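Local coordinates for protein SusD homolog (Bacteroides thetaiotaomicron VPI-5482, PDB 3FDH) that probably binds glycans at the outer membrane of a gut bacterium and aids their uptake, at residues S46-L59 against F254-L267. Residues are numbered along the deposited sequence; the frame is centred on the assembly and turned at random. Where two conformers were deposited one is given.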
ATOM      1  N   SER A  46       3.726   6.076  -5.121  1.00 30.50           N
ATOM      2  CA  SER A  46       3.291   5.910  -6.510  1.00 29.35           C
ATOM      3  C   SER A  46       4.319   6.440  -7.480  1.00 29.46           C
ATOM      4  O   SER A  46       4.612   5.836  -8.512  1.00 29.60           O
ATOM      5  CB  SER A  46       1.955   6.614  -6.775  1.00 31.57           C
ATOM      6  OG  SER A  46       0.903   6.096  -6.007  1.00 28.23           O
ATOM      7  N   SER A  47       4.900   7.571  -7.102  1.00 28.67           N
ATOM      8  CA  SER A  47       5.943   8.192  -7.898  1.00 28.36           C
ATOM      9  C   SER A  47       7.261   7.411  -7.736  1.00 28.39           C
ATOM     10  O   SER A  47       7.923   7.056  -8.683  1.00 30.19           O
ATOM     11  CB  SER A  47       6.200   9.641  -7.451  1.00 29.33           C
ATOM     12  OG  SER A  47       7.390  10.138  -8.010  1.00 29.09           O
ATOM     13  N   TYR A  48       7.627   7.105  -6.505  1.00 29.28           N
ATOM     14  CA  TYR A  48       8.928   6.479  -6.291  1.00 28.55           C
ATOM     15  C   TYR A  48       9.109   5.158  -7.051  1.00 28.46           C
ATOM     16  O   TYR A  48      10.191   4.908  -7.598  1.00 30.30           O
ATOM     17  CB  TYR A  48       9.258   6.332  -4.817  1.00 28.31           C
ATOM     18  CG  TYR A  48       9.261   7.593  -4.010  1.00 30.93           C
ATOM     19  CD1 TYR A  48       9.545   8.818  -4.588  1.00 28.84           C
ATOM     20  CD2 TYR A  48       9.124   7.543  -2.629  1.00 29.77           C
ATOM     21  CE1 TYR A  48       9.624   9.951  -3.819  1.00 28.05           C
ATOM     22  CE2 TYR A  48       9.186   8.674  -1.863  1.00 30.39           C
ATOM     23  CZ  TYR A  48       9.468   9.883  -2.460  1.00 32.62           C
ATOM     24  OH  TYR A  48       9.581  11.048  -1.698  1.00 26.32           O
ATOM     25  N   ILE A  49       8.072   4.324  -7.098  1.00 29.14           N
ATOM     26  CA  ILE A  49       8.129   3.016  -7.790  1.00 28.76           C
ATOM     27  C   ILE A  49       7.404   3.004  -9.125  1.00 28.40           C
ATOM     28  O   ILE A  49       7.063   1.977  -9.702  1.00 31.47           O
ATOM     29  CB  ILE A  49       7.824   1.796  -6.884  1.00 30.06           C
ATOM     30  CG1 ILE A  49       6.571   1.975  -6.048  1.00 30.66           C
ATOM     31  CG2 ILE A  49       9.033   1.624  -5.938  1.00 25.52           C
ATOM     32  CD1 ILE A  49       5.321   2.077  -6.809  1.00 28.04           C
ATOM     33  N   GLU A  50       7.156   4.226  -9.572  1.00 28.58           N
ATOM     34  CA  GLU A  50       6.750   4.495 -10.947  1.00 26.93           C
ATOM     35  C   GLU A  50       5.444   3.936 -11.449  1.00 28.32           C
ATOM     36  O   GLU A  50       5.289   3.606 -12.632  1.00 28.04           O
ATOM     37  CB  GLU A  50       7.915   4.185 -11.897  1.00 26.84           C
ATOM     38  CG  GLU A  50       9.183   5.021 -11.595  1.00 26.81           C
ATOM     39  CD  GLU A  50      10.321   4.818 -12.564  1.00 29.92           C
ATOM     40  OE1 GLU A  50      10.172   4.127 -13.584  1.00 31.46           O
ATOM     41  OE2 GLU A  50      11.414   5.344 -12.273  1.00 28.57           O
ATOM     42  N   TYR A  51       4.482   3.893 -10.540  1.00 28.20           N
ATOM     43  CA  TYR A  51       3.075   3.574 -10.915  1.00 26.24           C
ATOM     44  C   TYR A  51       2.425   4.794 -11.596  1.00 25.94           C
ATOM     45  O   TYR A  51       1.478   4.706 -12.422  1.00 30.47           O
ATOM     46  CB  TYR A  51       2.276   3.291  -9.670  1.00 25.73           C
ATOM     47  CG  TYR A  51       2.356   1.884  -9.140  1.00 28.81           C
ATOM     48  CD1 TYR A  51       2.715   0.806  -9.976  1.00 25.59           C
ATOM     49  CD2 TYR A  51       1.986   1.602  -7.816  1.00 28.68           C
ATOM     50  CE1 TYR A  51       2.724  -0.507  -9.492  1.00 29.04           C
ATOM     51  CE2 TYR A  51       1.994   0.314  -7.329  1.00 28.28           C
ATOM     52  CZ  TYR A  51       2.321  -0.744  -8.157  1.00 25.01           C
ATOM     53  OH  TYR A  51       2.325  -2.023  -7.627  1.00 25.79           O
ATOM     54  N   GLU A  52       2.952   5.938 -11.184  1.00 28.50           N
ATOM     55  CA  GLU A  52       2.551   7.268 -11.639  1.00 26.99           C
ATOM     56  C   GLU A  52       3.717   8.179 -11.683  1.00 28.18           C
ATOM     57  O   GLU A  52       4.748   7.920 -11.045  1.00 27.25           O
ATOM     58  CB  GLU A  52       1.454   7.891 -10.736  1.00 29.17           C
ATOM     59  CG  GLU A  52       0.198   7.029 -10.504  1.00 28.74           C
ATOM     60  CD  GLU A  52      -0.692   6.769 -11.695  1.00 32.82           C
ATOM     61  OE1 GLU A  52      -0.585   7.481 -12.720  1.00 33.92           O
ATOM     62  OE2 GLU A  52      -1.568   5.866 -11.572  1.00 29.88           O
ATOM     63  N   VAL A  53       3.501   9.286 -12.382  1.00 28.63           N
ATOM     64  CA  VAL A  53       4.506  10.345 -12.490  1.00 28.39           C
ATOM     65  C   VAL A  53       3.993  11.607 -11.843  1.00 28.47           C
ATOM     66  O   VAL A  53       2.876  12.057 -12.078  1.00 28.05           O
ATOM     67  CB  VAL A  53       4.909  10.620 -13.968  1.00 29.18           C
ATOM     68  CG1 VAL A  53       6.013  11.663 -14.050  1.00 25.77           C
ATOM     69  CG2 VAL A  53       5.374   9.324 -14.642  1.00 29.93           C
ATOM     70  N   GLY A  54       4.789  12.166 -10.939  1.00 27.60           N
ATOM     71  CA  GLY A  54       4.429  13.444 -10.336  1.00 28.08           C
ATOM     72  C   GLY A  54       4.715  14.527 -11.362  1.00 27.51           C
ATOM     73  O   GLY A  54       5.851  14.680 -11.809  1.00 28.27           O
ATOM     74  N   VAL A  55       3.685  15.294 -11.701  1.00 27.37           N
ATOM     75  CA  VAL A  55       3.763  16.273 -12.816  1.00 29.20           C
ATOM     76  C   VAL A  55       3.549  17.741 -12.392  1.00 28.31           C
ATOM     77  O   VAL A  55       3.798  18.669 -13.150  1.00 27.79           O
ATOM     78  CB  VAL A  55       2.785  15.877 -13.998  1.00 30.01           C
ATOM     79  CG1 VAL A  55       3.230  14.533 -14.692  1.00 29.48           C
ATOM     80  CG2 VAL A  55       1.298  15.835 -13.530  1.00 32.22           C
ATOM     81  N   ASP A  56       3.087  17.936 -11.171  1.00 29.75           N
ATOM     82  CA  ASP A  56       2.874  19.286 -10.665  1.00 30.92           C
ATOM     83  C   ASP A  56       3.178  19.463  -9.176  1.00 31.09           C
ATOM     84  O   ASP A  56       2.998  18.561  -8.365  1.00 31.28           O
ATOM     85  CB  ASP A  56       1.430  19.729 -10.938  1.00 31.78           C
ATOM     86  CG  ASP A  56       1.237  21.218 -10.706  1.00 36.37           C
ATOM     87  OD1 ASP A  56       1.883  22.021 -11.394  1.00 30.49           O
ATOM     88  OD2 ASP A  56       0.444  21.582  -9.826  1.00 32.68           O
ATOM     89  N   ASN A  57       3.676  20.656  -8.875  1.00 29.65           N
ATOM     90  CA  ASN A  57       3.900  21.117  -7.528  1.00 29.53           C
ATOM     91  C   ASN A  57       4.749  20.156  -6.710  1.00 29.65           C
ATOM     92  O   ASN A  57       5.756  19.641  -7.186  1.00 28.11           O
ATOM     93  CB  ASN A  57       2.532  21.346  -6.868  1.00 28.81           C
ATOM     94  CG  ASN A  57       2.555  22.402  -5.742  1.00 39.17           C
ATOM     95  OD1 ASN A  57       3.545  22.578  -5.035  1.00 48.48           O
ATOM     96  ND2 ASN A  57       1.441  23.089  -5.573  1.00 42.65           N
ATOM     97  N   GLN A  58       4.348  19.912  -5.473  1.00 29.28           N
ATOM     98  CA  GLN A  58       5.161  19.050  -4.614  1.00 30.15           C
ATOM     99  C   GLN A  58       5.542  17.703  -5.213  1.00 29.44           C
ATOM    100  O   GLN A  58       6.702  17.288  -5.123  1.00 30.29           O
ATOM    101  CB  GLN A  58       4.535  18.842  -3.237  1.00 31.55           C
ATOM    102  CG  GLN A  58       4.673  20.084  -2.390  1.00 37.04           C
ATOM    103  CD  GLN A  58       4.107  19.921  -0.971  1.00 49.65           C
ATOM    104  OE1 GLN A  58       3.046  20.497  -0.667  1.00 56.10           O
ATOM    105  NE2 GLN A  58       4.792  19.115  -0.101  1.00 40.27           N
ATOM    106  N   LEU A  59       4.581  17.030  -5.803  1.00 29.04           N
ATOM    107  CA  LEU A  59       4.828  15.699  -6.383  0.50 29.39           C
ATOM    108  C   LEU A  59       5.778  15.806  -7.595  1.00 30.55           C
ATOM    109  O   LEU A  59       6.485  14.850  -7.923  1.00 30.84           O
ATOM    110  CB  LEU A  59       3.517  14.978  -6.725  0.50 29.08           C
ATOM    111  CG  LEU A  59       3.596  13.455  -6.815  0.50 25.19           C
ATOM    112  CD1 LEU A  59       4.062  12.848  -5.483  0.50 25.64           C
ATOM    113  CD2 LEU A  59       2.248  12.900  -7.226  0.50 28.40           C
ATOM    114  N   PHE A 254      -6.544  13.025  -4.137  1.00 29.09           N
ATOM    115  CA  PHE A 254      -5.305  13.720  -4.475  1.00 28.46           C
ATOM    116  C   PHE A 254      -5.367  14.306  -5.868  1.00 28.61           C
ATOM    117  O   PHE A 254      -5.048  15.471  -6.075  1.00 29.59           O
ATOM    118  CB  PHE A 254      -4.069  12.825  -4.385  1.00 28.80           C
ATOM    119  CG  PHE A 254      -2.844  13.475  -4.984  1.00 29.65           C
ATOM    120  CD1 PHE A 254      -2.142  14.435  -4.282  1.00 33.02           C
ATOM    121  CD2 PHE A 254      -2.441  13.170  -6.285  1.00 34.14           C
ATOM    122  CE1 PHE A 254      -1.047  15.056  -4.853  1.00 28.49           C
ATOM    123  CE2 PHE A 254      -1.354  13.801  -6.856  1.00 31.90           C
ATOM    124  CZ  PHE A 254      -0.661  14.731  -6.144  1.00 30.80           C
ATOM    125  N   TYR A 255      -5.806  13.509  -6.824  1.00 28.02           N
ATOM    126  CA  TYR A 255      -5.882  13.982  -8.217  1.00 28.80           C
ATOM    127  C   TYR A 255      -6.947  15.061  -8.382  1.00 27.85           C
ATOM    128  O   TYR A 255      -6.831  15.991  -9.173  1.00 28.47           O
ATOM    129  CB  TYR A 255      -6.134  12.831  -9.214  1.00 28.43           C
ATOM    130  CG  TYR A 255      -6.036  13.342 -10.632  1.00 27.55           C
ATOM    131  CD1 TYR A 255      -4.802  13.502 -11.252  1.00 26.70           C
ATOM    132  CD2 TYR A 255      -7.178  13.661 -11.357  1.00 27.01           C
ATOM    133  CE1 TYR A 255      -4.695  14.016 -12.528  1.00 28.20           C
ATOM    134  CE2 TYR A 255      -7.087  14.190 -12.623  1.00 28.04           C
ATOM    135  CZ  TYR A 255      -5.844  14.369 -13.207  1.00 28.02           C
ATOM    136  OH  TYR A 255      -5.789  14.879 -14.487  1.00 29.47           O
ATOM    137  N   ASN A 256      -7.996  14.919  -7.596  1.00 29.70           N
ATOM    138  CA  ASN A 256      -9.131  15.825  -7.675  1.00 31.13           C
ATOM    139  C   ASN A 256      -8.717  17.175  -7.158  1.00 30.40           C
ATOM    140  O   ASN A 256      -9.168  18.201  -7.657  1.00 31.38           O
ATOM    141  CB  ASN A 256     -10.287  15.276  -6.866  1.00 30.26           C
ATOM    142  CG  ASN A 256     -11.478  16.178  -6.867  1.00 34.48           C
ATOM    143  OD1 ASN A 256     -11.799  16.773  -5.826  1.00 34.17           O
ATOM    144  ND2 ASN A 256     -12.153  16.301  -8.027  1.00 28.47           N
ATOM    145  N   SER A 257      -7.823  17.154  -6.173  1.00 30.96           N
ATOM    146  CA  SER A 257      -7.329  18.367  -5.497  1.00 31.75           C
ATOM    147  C   SER A 257      -6.090  18.994  -6.111  1.00 31.14           C
ATOM    148  O   SER A 257      -5.915  20.213  -6.038  1.00 31.98           O
ATOM    149  CB  SER A 257      -6.987  18.082  -4.035  1.00 32.91           C
ATOM    150  OG  SER A 257      -8.187  17.874  -3.302  1.00 35.82           O
ATOM    151  N   ARG A 258      -5.250  18.154  -6.698  1.00 29.85           N
ATOM    152  CA  ARG A 258      -3.932  18.563  -7.196  1.00 30.53           C
ATOM    153  C   ARG A 258      -3.631  18.299  -8.654  1.00 30.65           C
ATOM    154  O   ARG A 258      -2.701  18.883  -9.207  1.00 30.91           O
ATOM    155  CB  ARG A 258      -2.844  17.877  -6.355  1.00 31.20           C
ATOM    156  CG  ARG A 258      -3.007  18.117  -4.886  1.00 35.04           C
ATOM    157  CD  ARG A 258      -2.792  19.574  -4.604  1.00 40.29           C
ATOM    158  NE  ARG A 258      -3.516  19.995  -3.414  1.00 46.71           N
ATOM    159  CZ  ARG A 258      -3.900  21.250  -3.204  1.00 52.61           C
ATOM    160  NH1 ARG A 258      -3.621  22.205  -4.122  1.00 45.88           N
ATOM    161  NH2 ARG A 258      -4.560  21.547  -2.091  1.00 54.01           N
ATOM    162  N   ALA A 259      -4.415  17.444  -9.279  1.00 29.81           N
ATOM    163  CA  ALA A 259      -4.211  17.063 -10.675  1.00 30.15           C
ATOM    164  C   ALA A 259      -2.723  16.789 -10.894  1.00 29.96           C
ATOM    165  O   ALA A 259      -2.153  17.126 -11.916  1.00 30.67           O
ATOM    166  CB  ALA A 259      -4.710  18.174 -11.620  1.00 29.62           C
ATOM    167  N   GLY A 260      -2.115  16.104  -9.939  1.00 29.60           N
ATOM    168  CA  GLY A 260      -0.659  15.979  -9.899  1.00 28.98           C
ATOM    169  C   GLY A 260       0.049  14.762 -10.401  1.00 29.55           C
ATOM    170  O   GLY A 260       1.262  14.646 -10.256  1.00 28.91           O
ATOM    171  N   PHE A 261      -0.715  13.871 -10.992  1.00 28.05           N
ATOM    172  CA  PHE A 261      -0.203  12.633 -11.602  1.00 29.74           C
ATOM    173  C   PHE A 261      -0.381  12.612 -13.117  1.00 29.56           C
ATOM    174  O   PHE A 261      -1.337  13.128 -13.669  1.00 31.67           O
ATOM    175  CB  PHE A 261      -0.962  11.395 -11.128  1.00 28.83           C
ATOM    176  CG  PHE A 261      -0.711  10.981  -9.699  1.00 29.79           C
ATOM    177  CD1 PHE A 261       0.552  10.917  -9.172  1.00 38.69           C
ATOM    178  CD2 PHE A 261      -1.771  10.556  -8.930  1.00 38.05           C
ATOM    179  CE1 PHE A 261       0.737  10.479  -7.883  1.00 40.25           C
ATOM    180  CE2 PHE A 261      -1.589  10.102  -7.657  1.00 39.56           C
ATOM    181  CZ  PHE A 261      -0.344  10.060  -7.135  1.00 33.72           C
ATOM    182  N   GLY A 262       0.596  11.985 -13.743  1.00 30.13           N
ATOM    183  CA  GLY A 262       0.656  11.707 -15.166  1.00 27.82           C
ATOM    184  C   GLY A 262       0.945  10.220 -15.380  1.00 27.33           C
ATOM    185  O   GLY A 262       1.532   9.545 -14.550  1.00 28.91           O
ATOM    186  N   ALA A 263       0.441   9.698 -16.485  1.00 26.73           N
ATOM    187  CA  ALA A 263       0.604   8.281 -16.822  1.00 28.21           C
ATOM    188  C   ALA A 263       2.098   7.929 -16.887  1.00 29.70           C
ATOM    189  O   ALA A 263       2.883   8.620 -17.531  1.00 30.33           O
ATOM    190  CB  ALA A 263      -0.060   8.004 -18.169  1.00 26.54           C
ATOM    191  N   SER A 264       2.458   6.826 -16.236  1.00 28.81           N
ATOM    192  CA  SER A 264       3.832   6.335 -16.193  1.00 28.68           C
ATOM    193  C   SER A 264       4.287   5.620 -17.444  1.00 29.94           C
ATOM    194  O   SER A 264       3.704   4.600 -17.837  1.00 28.88           O
ATOM    195  CB  SER A 264       4.004   5.375 -15.011  1.00 29.63           C
ATOM    196  OG  SER A 264       5.306   4.811 -14.997  1.00 28.16           O
ATOM    197  N   THR A 265       5.346   6.155 -18.042  1.00 29.14           N
ATOM    198  CA  THR A 265       5.926   5.577 -19.255  1.00 30.35           C
ATOM    199  C   THR A 265       6.501   4.191 -18.959  1.00 30.39           C
ATOM    200  O   THR A 265       6.208   3.215 -19.647  1.00 27.94           O
ATOM    201  CB  THR A 265       6.990   6.499 -19.885  1.00 31.11           C
ATOM    202  OG1 THR A 265       6.371   7.715 -20.332  1.00 30.39           O
ATOM    203  CG2 THR A 265       7.633   5.831 -21.098  1.00 28.42           C
ATOM    204  N   SER A 266       7.321   4.117 -17.925  1.00 29.65           N
ATOM    205  CA  SER A 266       7.960   2.845 -17.545  1.00 30.54           C
ATOM    206  C   SER A 266       6.907   1.752 -17.314  1.00 30.48           C
ATOM    207  O   SER A 266       7.058   0.598 -17.732  1.00 28.57           O
ATOM    208  CB  SER A 266       8.937   3.030 -16.353  1.00 31.03           C
ATOM    209  OG  SER A 266       8.275   3.356 -15.135  1.00 33.65           O
ATOM    210  N   LEU A 267       5.799   2.140 -16.694  1.00 29.60           N
ATOM    211  CA  LEU A 267       4.744   1.198 -16.398  1.00 30.49           C
ATOM    212  C   LEU A 267       4.126   0.737 -17.712  1.00 29.35           C
ATOM    213  O   LEU A 267       3.881  -0.444 -17.932  1.00 30.04           O
ATOM    214  CB  LEU A 267       3.670   1.795 -15.467  1.00 29.47           C
ATOM    215  CG  LEU A 267       2.476   0.864 -15.172  1.00 27.85           C
ATOM    216  CD1 LEU A 267       2.836  -0.388 -14.418  1.00 27.72           C
ATOM    217  CD2 LEU A 267       1.459   1.623 -14.400  1.00 27.49           C
TER
HETATM  218  O   HOH W   1       0.407   5.606 -14.628  1.00 20.02           O
HETATM  219  O   HOH W   2      -0.781  20.117  -8.063  1.00 27.10           O
HETATM  220  O   HOH W   3      -1.215  21.919  -5.957  1.00 42.10           O
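Glu52 lays its aliphatic chain over one face of the Phe261 ring, which has Phe254 on its opposite face. From the backbone outward, Glu52 CB lies 3.5 Å from Phe261 CD1. CG, turned anti to the carbonyl carbon (chi1 -53°), stands over the ring centre in a CH-pi contact, 4.1 Å from the centroid. The chain then bends at chi2, carrying the carboxylate out over the rim on the same side, its plane 35° from that of the ring: OE1 takes a weak bond from a water that also joins Tyr51 O and Ser264 N, and OE2 is hydrogen-bonded to Ser320 OG. Glutamate thus suits a place needing methylenes near the backbone and charge beyond. With an alanine in place of Phe261, Glu52 CG and Phe254 would probably lose the ring that lies between them. Two backbone hydrogen bonds between Val53 and Gly262 join strands 52-54 and 261-263, and Gly262 suits its place because a CB there would strike Val55 CG1. Next to helix 265-274, Ser264 OG donates to Glu50 O from above the carbonyl plane, 2.7 Å away, while Glu50 OE1 receives Ser266 OG on its anti lone pair, 2.6 Å away. Ser264 also N-caps that helix by accepting from Leu267 N. Around this small antiparallel sheet, Thr43 of helix 40-48 touches Phe261 and helix 412-423 packs on Leu267.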